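Local structure of aromatic-amino-acid aminotransferase (Burkholderia pseudomallei, 4F4E) at residues A99-L104 with V278-I283; K103-D108 with V261-S266; A121-G126 with L130-D135. The protein probably transfers amino groups between aromatic amino acids such as tyrosine and 2-oxoglutarate, using pyridoxal 5'-phosphate held covalently as cofactor. All coordinates share one frame; numbering follows the deposited sequence.

Contact 1: residues A99-L104 with V278-I283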
loop_
_atom_site.group_PDB
_atom_site.type_symbol
_atom_site.label_atom_id
_atom_site.label_comp_id
_atom_site.label_asym_id
_atom_site.label_seq_id
_atom_site.Cartn_x
_atom_site.Cartn_y
_atom_site.Cartn_z
ATOM N N ALA A 99 -12.638 3.745 13.589
ATOM C CA ALA A 99 -13.920 3.946 14.269
ATOM C C ALA A 99 -14.888 4.841 13.519
ATOM O O ALA A 99 -16.073 4.561 13.499
ATOM C CB ALA A 99 -13.688 4.510 15.673
ATOM N N SER A 100 -14.399 5.935 12.954
ATOM C CA SER A 100 -15.244 6.844 12.168
ATOM C C SER A 100 -15.765 6.188 10.909
ATOM O O SER A 100 -16.907 6.447 10.480
ATOM C CB SER A 100 -14.457 8.113 11.776
ATOM O OG SER A 100 -14.177 8.907 12.893
ATOM N N VAL A 101 -14.944 5.351 10.271
ATOM C CA VAL A 101 -15.406 4.620 9.073
ATOM C C VAL A 101 -16.583 3.731 9.431
ATOM O O VAL A 101 -17.561 3.674 8.697
ATOM C CB VAL A 101 -14.259 3.797 8.446
ATOM C CG1 VAL A 101 -14.776 2.641 7.554
ATOM C CG2 VAL A 101 -13.261 4.706 7.716
ATOM N N GLN A 102 -16.496 3.020 10.551
ATOM C CA GLN A 102 -17.569 2.101 10.941
ATOM C C GLN A 102 -18.862 2.833 11.166
ATOM O O GLN A 102 -19.912 2.347 10.782
ATOM C CB GLN A 102 -17.264 1.367 12.239
ATOM C CG GLN A 102 -16.142 0.470 12.143
ATOM C CD GLN A 102 -15.893 -0.312 13.397
ATOM O OE1 GLN A 102 -16.421 -0.005 14.511
ATOM N NE2 GLN A 102 -15.138 -1.358 13.235
ATOM N N LYS A 103 -18.791 3.989 11.806
ATOM C CA LYS A 103 -19.993 4.796 12.034
ATOM C C LYS A 103 -20.552 5.357 10.748
ATOM O O LYS A 103 -21.778 5.490 10.580
ATOM C CB LYS A 103 -19.712 5.884 13.084
ATOM C CG LYS A 103 -19.565 5.204 14.460
ATOM C CD LYS A 103 -19.500 6.148 15.650
ATOM C CE LYS A 103 -19.506 5.373 16.999
ATOM N NZ LYS A 103 -19.445 6.341 18.159
ATOM N N LEU A 104 -19.667 5.714 9.823
ATOM C CA LEU A 104 -20.128 6.259 8.543
ATOM C C LEU A 104 -20.882 5.175 7.770
ATOM O O LEU A 104 -21.930 5.440 7.163
ATOM C CB LEU A 104 -18.902 6.773 7.756
ATOM C CG LEU A 104 -19.187 7.460 6.435
ATOM C CD1 LEU A 104 -19.981 8.757 6.636
ATOM C CD2 LEU A 104 -17.862 7.769 5.724
ATOM N N VAL A 278 -6.816 6.049 0.397
ATOM C CA VAL A 278 -7.520 6.044 1.683
ATOM C C VAL A 278 -8.823 5.247 1.553
ATOM O O VAL A 278 -9.763 5.680 0.893
ATOM C CB VAL A 278 -7.854 7.494 2.115
ATOM C CG1 VAL A 278 -8.280 7.517 3.587
ATOM C CG2 VAL A 278 -6.679 8.405 1.894
ATOM N N GLY A 279 -8.835 4.037 2.127
ATOM C CA GLY A 279 -9.991 3.180 2.203
ATOM C C GLY A 279 -9.942 2.324 3.451
ATOM O O GLY A 279 -9.183 2.602 4.405
ATOM N N ALA A 280 -10.782 1.314 3.486
ATOM C CA ALA A 280 -10.917 0.477 4.693
ATOM C C ALA A 280 -11.598 -0.834 4.327
ATOM O O ALA A 280 -12.476 -0.886 3.456
ATOM C CB ALA A 280 -11.713 1.187 5.775
ATOM N N LEU A 281 -11.202 -1.886 5.027
ATOM C CA LEU A 281 -11.918 -3.166 4.971
ATOM C C LEU A 281 -12.596 -3.314 6.312
ATOM O O LEU A 281 -11.935 -3.164 7.370
ATOM C CB LEU A 281 -10.982 -4.366 4.817
ATOM C CG LEU A 281 -11.705 -5.727 4.817
ATOM C CD1 LEU A 281 -12.603 -5.866 3.565
ATOM C CD2 LEU A 281 -10.711 -6.865 4.947
ATOM N N SER A 282 -13.888 -3.555 6.283
ATOM C CA SER A 282 -14.636 -3.826 7.484
ATOM C C SER A 282 -15.209 -5.232 7.370
ATOM O O SER A 282 -15.641 -5.650 6.302
ATOM C CB SER A 282 -15.769 -2.793 7.704
ATOM O OG SER A 282 -15.296 -1.452 7.912
ATOM N N ILE A 283 -15.196 -5.976 8.490
ATOM C CA ILE A 283 -15.765 -7.317 8.544
ATOM C C ILE A 283 -16.725 -7.429 9.746
ATOM O O ILE A 283 -16.362 -7.084 10.859
ATOM C CB ILE A 283 -14.660 -8.404 8.654
ATOM C CG1 ILE A 283 -13.628 -8.269 7.530
ATOM C CG2 ILE A 283 -15.279 -9.812 8.679
ATOM C CD1 ILE A 283 -12.396 -9.191 7.707
#
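Val101 on helix 95-106 reaches onto Ala280 and Ser282 of strand 278-284, and these three buried residues make the whole contact. Its tight part is a single branch: CG1 of Val101 lies 3.8 Å from CB of Ala280 and 4.1 Å from OG of Ser282, so one methyl sits against two residues that both turn to the helix side of the strand. The torsion explains the choice of branch, since CG1 stands opposite the backbone N (chi1 159°) and thereby extends toward the sheet. Small side chains suit the strand here. The CA atoms of Val101 and Ala280 are only 7.5 Å apart, a gap that one valine over an alanine methyl fills, while Ser282 meets the valine with its compact hydroxyl. That hydroxyl is buried but satisfied, because Ser282 OG is hydrogen-bonded to OG1 of Thr120. The same threonine oxygen also receives NE2 of Gln102, so the polar end of the helix residue next to Val101 joins a small network at the edge of the apolar patch.

The far side of the helix is quite different: Ala99 and Lys103 are exposed there, and Ser100 turns its OG back to the carbonyl O of Ala96. This is the amphipathic pattern of a helix lying on a sheet. Within the large-domain sheet, strand 278-284 runs between strands 118-124 and 261-266, antiparallel to both. Its other face, through Leu281 and Ile283, packs on helix 288-303.

Contact 2: residues K103-D108 with V261-S266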
loop_
_atom_site.group_PDB
_atom_site.type_symbol
_atom_site.label_atom_id
_atom_site.label_comp_id
_atom_site.label_asym_id
_atom_site.label_seq_id
_atom_site.Cartn_x
_atom_site.Cartn_y
_atom_site.Cartn_z
ATOM N N LYS A 103 -18.791 3.989 11.806
ATOM C CA LYS A 103 -19.993 4.796 12.034
ATOM C C LYS A 103 -20.552 5.357 10.748
ATOM O O LYS A 103 -21.778 5.490 10.580
ATOM C CB LYS A 103 -19.712 5.884 13.084
ATOM C CG LYS A 103 -19.565 5.204 14.460
ATOM C CD LYS A 103 -19.500 6.148 15.650
ATOM C CE LYS A 103 -19.506 5.373 16.999
ATOM N NZ LYS A 103 -19.445 6.341 18.159
ATOM N N LEU A 104 -19.667 5.714 9.823
ATOM C CA LEU A 104 -20.128 6.259 8.543
ATOM C C LEU A 104 -20.882 5.175 7.770
ATOM O O LEU A 104 -21.930 5.440 7.163
ATOM C CB LEU A 104 -18.902 6.773 7.756
ATOM C CG LEU A 104 -19.187 7.460 6.435
ATOM C CD1 LEU A 104 -19.981 8.757 6.636
ATOM C CD2 LEU A 104 -17.862 7.769 5.724
ATOM N N LEU A 105 -20.384 3.950 7.834
ATOM C CA LEU A 105 -21.012 2.821 7.139
ATOM C C LEU A 105 -22.276 2.298 7.776
ATOM O O LEU A 105 -23.230 2.003 7.079
ATOM C CB LEU A 105 -20.043 1.643 6.971
ATOM C CG LEU A 105 -18.834 1.971 6.087
ATOM C CD1 LEU A 105 -17.765 0.872 6.172
ATOM C CD2 LEU A 105 -19.179 2.187 4.612
ATOM N N LEU A 106 -22.277 2.182 9.105
ATOM C CA LEU A 106 -23.291 1.431 9.833
ATOM C C LEU A 106 -24.240 2.306 10.575
ATOM O O LEU A 106 -25.315 1.830 10.913
ATOM C CB LEU A 106 -22.654 0.391 10.800
ATOM C CG LEU A 106 -21.747 -0.598 10.071
ATOM C CD1 LEU A 106 -21.006 -1.576 11.006
ATOM C CD2 LEU A 106 -22.505 -1.351 8.972
ATOM N N GLY A 107 -23.865 3.568 10.821
ATOM C CA GLY A 107 -24.705 4.462 11.613
ATOM C C GLY A 107 -24.129 4.650 12.992
ATOM O O GLY A 107 -23.518 3.747 13.546
ATOM N N ASP A 108 -24.333 5.824 13.560
ATOM C CA ASP A 108 -23.757 6.117 14.871
ATOM C C ASP A 108 -24.208 5.126 15.929
ATOM O O ASP A 108 -23.369 4.677 16.727
ATOM C CB ASP A 108 -24.055 7.573 15.297
ATOM C CG ASP A 108 -23.263 8.583 14.482
ATOM O OD1 ASP A 108 -22.276 8.192 13.809
ATOM O OD2 ASP A 108 -23.627 9.772 14.488
ATOM N N VAL A 261 -20.105 -10.340 6.873
ATOM C CA VAL A 261 -20.150 -9.462 5.710
ATOM C C VAL A 261 -18.778 -8.836 5.600
ATOM O O VAL A 261 -18.210 -8.415 6.612
ATOM C CB VAL A 261 -21.187 -8.309 5.870
ATOM C CG1 VAL A 261 -21.262 -7.458 4.596
ATOM C CG2 VAL A 261 -22.573 -8.832 6.242
ATOM N N PHE A 262 -18.231 -8.802 4.396
ATOM C CA PHE A 262 -17.021 -8.040 4.089
ATOM C C PHE A 262 -17.429 -6.753 3.396
ATOM O O PHE A 262 -18.359 -6.775 2.581
ATOM C CB PHE A 262 -16.099 -8.840 3.170
ATOM C CG PHE A 262 -15.357 -9.952 3.865
ATOM C CD1 PHE A 262 -16.024 -11.036 4.353
ATOM C CD2 PHE A 262 -13.992 -9.917 3.963
ATOM C CE1 PHE A 262 -15.361 -12.063 4.965
ATOM C CE2 PHE A 262 -13.314 -10.931 4.582
ATOM C CZ PHE A 262 -13.994 -12.014 5.078
ATOM N N VAL A 263 -16.767 -5.635 3.730
ATOM C CA VAL A 263 -17.052 -4.338 3.123
ATOM C C VAL A 263 -15.756 -3.645 2.765
ATOM O O VAL A 263 -14.970 -3.310 3.655
ATOM C CB VAL A 263 -17.825 -3.387 4.058
ATOM C CG1 VAL A 263 -18.186 -2.100 3.324
ATOM C CG2 VAL A 263 -19.107 -4.074 4.601
ATOM N N SER A 264 -15.519 -3.436 1.474
ATOM C CA SER A 264 -14.441 -2.543 1.048
ATOM C C SER A 264 -15.065 -1.166 0.845
ATOM O O SER A 264 -16.036 -1.024 0.071
ATOM C CB SER A 264 -13.823 -2.980 -0.265
ATOM O OG SER A 264 -13.124 -1.876 -0.851
ATOM N N SER A 265 -14.541 -0.180 1.552
ATOM C CA SER A 265 -14.948 1.190 1.384
ATOM C C SER A 265 -13.759 2.078 0.929
ATOM O O SER A 265 -12.593 1.764 1.205
ATOM C CB SER A 265 -15.604 1.747 2.648
ATOM O OG SER A 265 -14.729 1.854 3.726
ATOM N N SER A 266 -14.093 3.154 0.210
ATOM C CA SER A 266 -13.093 4.057 -0.350
ATOM C C SER A 266 -13.493 5.492 -0.120
ATOM O O SER A 266 -14.670 5.864 -0.256
ATOM C CB SER A 266 -13.000 3.912 -1.883
ATOM O OG SER A 266 -11.993 4.806 -2.420
#
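Leu105, in the last turn of helix 95-106, sets its forked end against Val263 and Ser265 of strand 261-266, a helix-on-sheet contact in the large domain of a class I aminotransferase. In the first shell, Leu105 CD1 lies 4.1 Å from CG1 of Val263 and 4.0 Å from OG of Ser265, while Leu105 CD2 meets Ser265 alone, at 4.1 Å from its CB. CD1 is thus shared by both strand residues, and the leucine and Val263 slide past each other in opposite directions rather than meeting end on. With CG opposite the carbonyl carbon (chi1 -64°) and the chain then extended, the fork spans the distance to the strand, where the CA atoms of Leu105 and Ser265 are 8.5 Å apart. A branched, flexible side chain suits this wider spacing. Valine provides a broad apolar wall, and serine is slim enough to lie against the fork.

In the next shell, Ile235 of strand 230-235 touches all three residues, and Ser282 also packs on Leu105. Arg252 grips the end of the helix, its NE bonded to the carbonyl O of Leu105 and its NH2 to that of Leu104.

On the opposite face of the strand Phe262 packs on helix 125-140, while near the strand's end Ser266 OG bonds to the phosphate oxygen OP3 of the pyridoxal-phosphate-modified lysine at position 269. The helix ends at Leu106. Gly107 follows with positive phi (105°), where a CB would jam against the preceding carbonyl O, and its N still donates to the carbonyl O of Lys103 at 2.8 Å.

Contact 3: residues A121-G126 with L130-D135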
loop_
_atom_site.group_PDB
_atom_site.type_symbol
_atom_site.label_atom_id
_atom_site.label_comp_id
_atom_site.label_asym_id
_atom_site.label_seq_id
_atom_site.Cartn_x
_atom_site.Cartn_y
_atom_site.Cartn_z
ATOM N N ALA A 121 -10.025 -2.260 9.329
ATOM C CA ALA A 121 -8.613 -1.952 9.133
ATOM C C ALA A 121 -8.506 -0.930 7.987
ATOM O O ALA A 121 -9.076 -1.116 6.923
ATOM C CB ALA A 121 -7.777 -3.197 8.770
ATOM N N GLN A 122 -7.765 0.137 8.233
ATOM C CA GLN A 122 -7.425 1.077 7.217
ATOM C C GLN A 122 -6.711 0.363 6.098
ATOM O O GLN A 122 -5.962 -0.575 6.325
ATOM C CB GLN A 122 -6.520 2.175 7.820
ATOM C CG GLN A 122 -6.141 3.323 6.893
ATOM C CD GLN A 122 -5.157 4.246 7.542
ATOM O OE1 GLN A 122 -5.130 4.370 8.763
ATOM N NE2 GLN A 122 -4.345 4.916 6.726
ATOM N N ALA A 123 -6.949 0.816 4.879
ATOM C CA ALA A 123 -6.459 0.119 3.695
ATOM C C ALA A 123 -6.016 1.089 2.609
ATOM O O ALA A 123 -6.400 2.266 2.622
ATOM C CB ALA A 123 -7.578 -0.833 3.157
ATOM N N LEU A 124 -5.277 0.566 1.610
ATOM C CA LEU A 124 -4.792 1.388 0.493
ATOM C C LEU A 124 -5.890 1.550 -0.550
ATOM O O LEU A 124 -5.920 0.882 -1.567
ATOM C CB LEU A 124 -3.521 0.800 -0.100
ATOM C CG LEU A 124 -2.203 1.043 0.627
ATOM C CD1 LEU A 124 -1.719 2.478 0.550
ATOM C CD2 LEU A 124 -2.192 0.617 2.065
ATOM N N GLY A 125 -6.785 2.485 -0.269
ATOM C CA GLY A 125 -7.999 2.637 -1.040
ATOM C C GLY A 125 -8.958 1.460 -0.921
ATOM O O GLY A 125 -8.729 0.491 -0.171
ATOM N N GLY A 126 -10.044 1.565 -1.693
ATOM C CA GLY A 126 -10.958 0.458 -1.870
ATOM C C GLY A 126 -10.290 -0.735 -2.474
ATOM O O GLY A 126 -10.618 -1.900 -2.115
ATOM N N LEU A 130 -10.131 -4.571 -0.785
ATOM C CA LEU A 130 -10.489 -5.770 -1.519
ATOM C C LEU A 130 -9.383 -6.820 -1.462
ATOM O O LEU A 130 -9.658 -8.023 -1.296
ATOM C CB LEU A 130 -10.873 -5.472 -2.968
ATOM C CG LEU A 130 -12.151 -4.708 -3.259
ATOM C CD1 LEU A 130 -12.124 -4.099 -4.705
ATOM C CD2 LEU A 130 -13.368 -5.650 -3.024
ATOM N N LYS A 131 -8.138 -6.375 -1.626
ATOM C CA LYS A 131 -6.982 -7.273 -1.646
ATOM C C LYS A 131 -6.800 -7.958 -0.294
ATOM O O LYS A 131 -6.633 -9.150 -0.200
ATOM C CB LYS A 131 -5.723 -6.476 -2.001
ATOM C CG LYS A 131 -4.407 -7.232 -1.971
ATOM C CD LYS A 131 -4.438 -8.458 -2.857
ATOM C CE LYS A 131 -3.067 -9.076 -3.009
ATOM N NZ LYS A 131 -3.068 -10.491 -3.483
ATOM N N ILE A 132 -6.782 -7.175 0.773
ATOM C CA ILE A 132 -6.587 -7.781 2.086
ATOM C C ILE A 132 -7.730 -8.728 2.452
ATOM O O ILE A 132 -7.484 -9.786 3.035
ATOM C CB ILE A 132 -6.202 -6.757 3.180
ATOM C CG1 ILE A 132 -7.293 -5.774 3.480
ATOM C CG2 ILE A 132 -4.876 -6.049 2.822
ATOM C CD1 ILE A 132 -6.953 -4.864 4.677
ATOM N N GLY A 133 -8.967 -8.368 2.068
ATOM C CA GLY A 133 -10.096 -9.231 2.243
ATOM C C GLY A 133 -9.949 -10.521 1.437
ATOM O O GLY A 133 -10.209 -11.615 1.960
ATOM N N ALA A 134 -9.567 -10.375 0.167
ATOM C CA ALA A 134 -9.386 -11.496 -0.762
ATOM C C ALA A 134 -8.315 -12.446 -0.205
ATOM O O ALA A 134 -8.510 -13.667 -0.130
ATOM C CB ALA A 134 -8.992 -10.996 -2.167
ATOM N N ASP A 135 -7.194 -11.878 0.226
ATOM C CA ASP A 135 -6.126 -12.728 0.704
ATOM C C ASP A 135 -6.558 -13.469 1.977
ATOM O O ASP A 135 -6.245 -14.654 2.115
ATOM C CB ASP A 135 -4.821 -11.990 0.997
ATOM C CG ASP A 135 -4.085 -11.506 -0.268
ATOM O OD1 ASP A 135 -4.410 -11.952 -1.401
ATOM O OD2 ASP A 135 -3.167 -10.665 -0.061
#
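The amide N of Leu130 donates to the carbonyl O of Gly126 at 3.0 Å, with an N-H...O angle of 163°, a first-turn bond of helix 125-140. Strand 118-124 leads, through a sharp turn, into this helix, forming a beta-alpha unit whose helix start faces the cofactor phosphate: Gly126 N is hydrogen-bonded to OP3 of the pyridoxal phosphate on the lysine at position 269. Such a site at a helix N-terminus would be expected to favour the negative charge. An inverse gamma turn centred on Leu124 redirects the chain, and Gly125 follows with positive phi, for which glycine is well suited.

The carbonyl O of Gly126 is gripped twice, since Ser264 OG also bonds to it. Leu130 shelters the same oxygen, its CG being 3.4 Å away, and then turns toward Trp153, His156 and Leu159.

A single isoleucine packs the helix against the strand. Ile132 reaches across with its chain end: CD1 lies 4.4 Å from CB of Ala123 and 4.5 Å from CB of Ala121. Its CG1 stands between the backbone N and carbonyl carbon (chi1 66°), and the remaining bond is extended, which sends the tip to the strand. Small alanines let the one long Ile132 chain lie over two strand positions, and Ile302 completes the patch.

Lys131 lies buried near Thr304 of the second subunit, and its charge is answered one turn on: NZ meets the syn lone pair of Asp135 OD1 at 2.9 Å.

In the fold
All three contacts are core rather than surface, and all use one mixed sheet. Contacts 1 and 2 share helix 95-106, which lays Val101 and Leu105, one turn apart, on the adjacent strands 278-284 and 261-266. Contact 3 belongs to the opposite face, where helix 125-140 covers strand 118-124, the neighbour of 278-284 on its other side. Chemistry follows place: the first two are purely van der Waals, whereas contact 3 adds a backbone hydrogen bond at a helix start beside the cofactor phosphate. Contacts 2 and 3 converge beside the cofactor, where the end of strand 261-266 and the start of helix 125-140 come together.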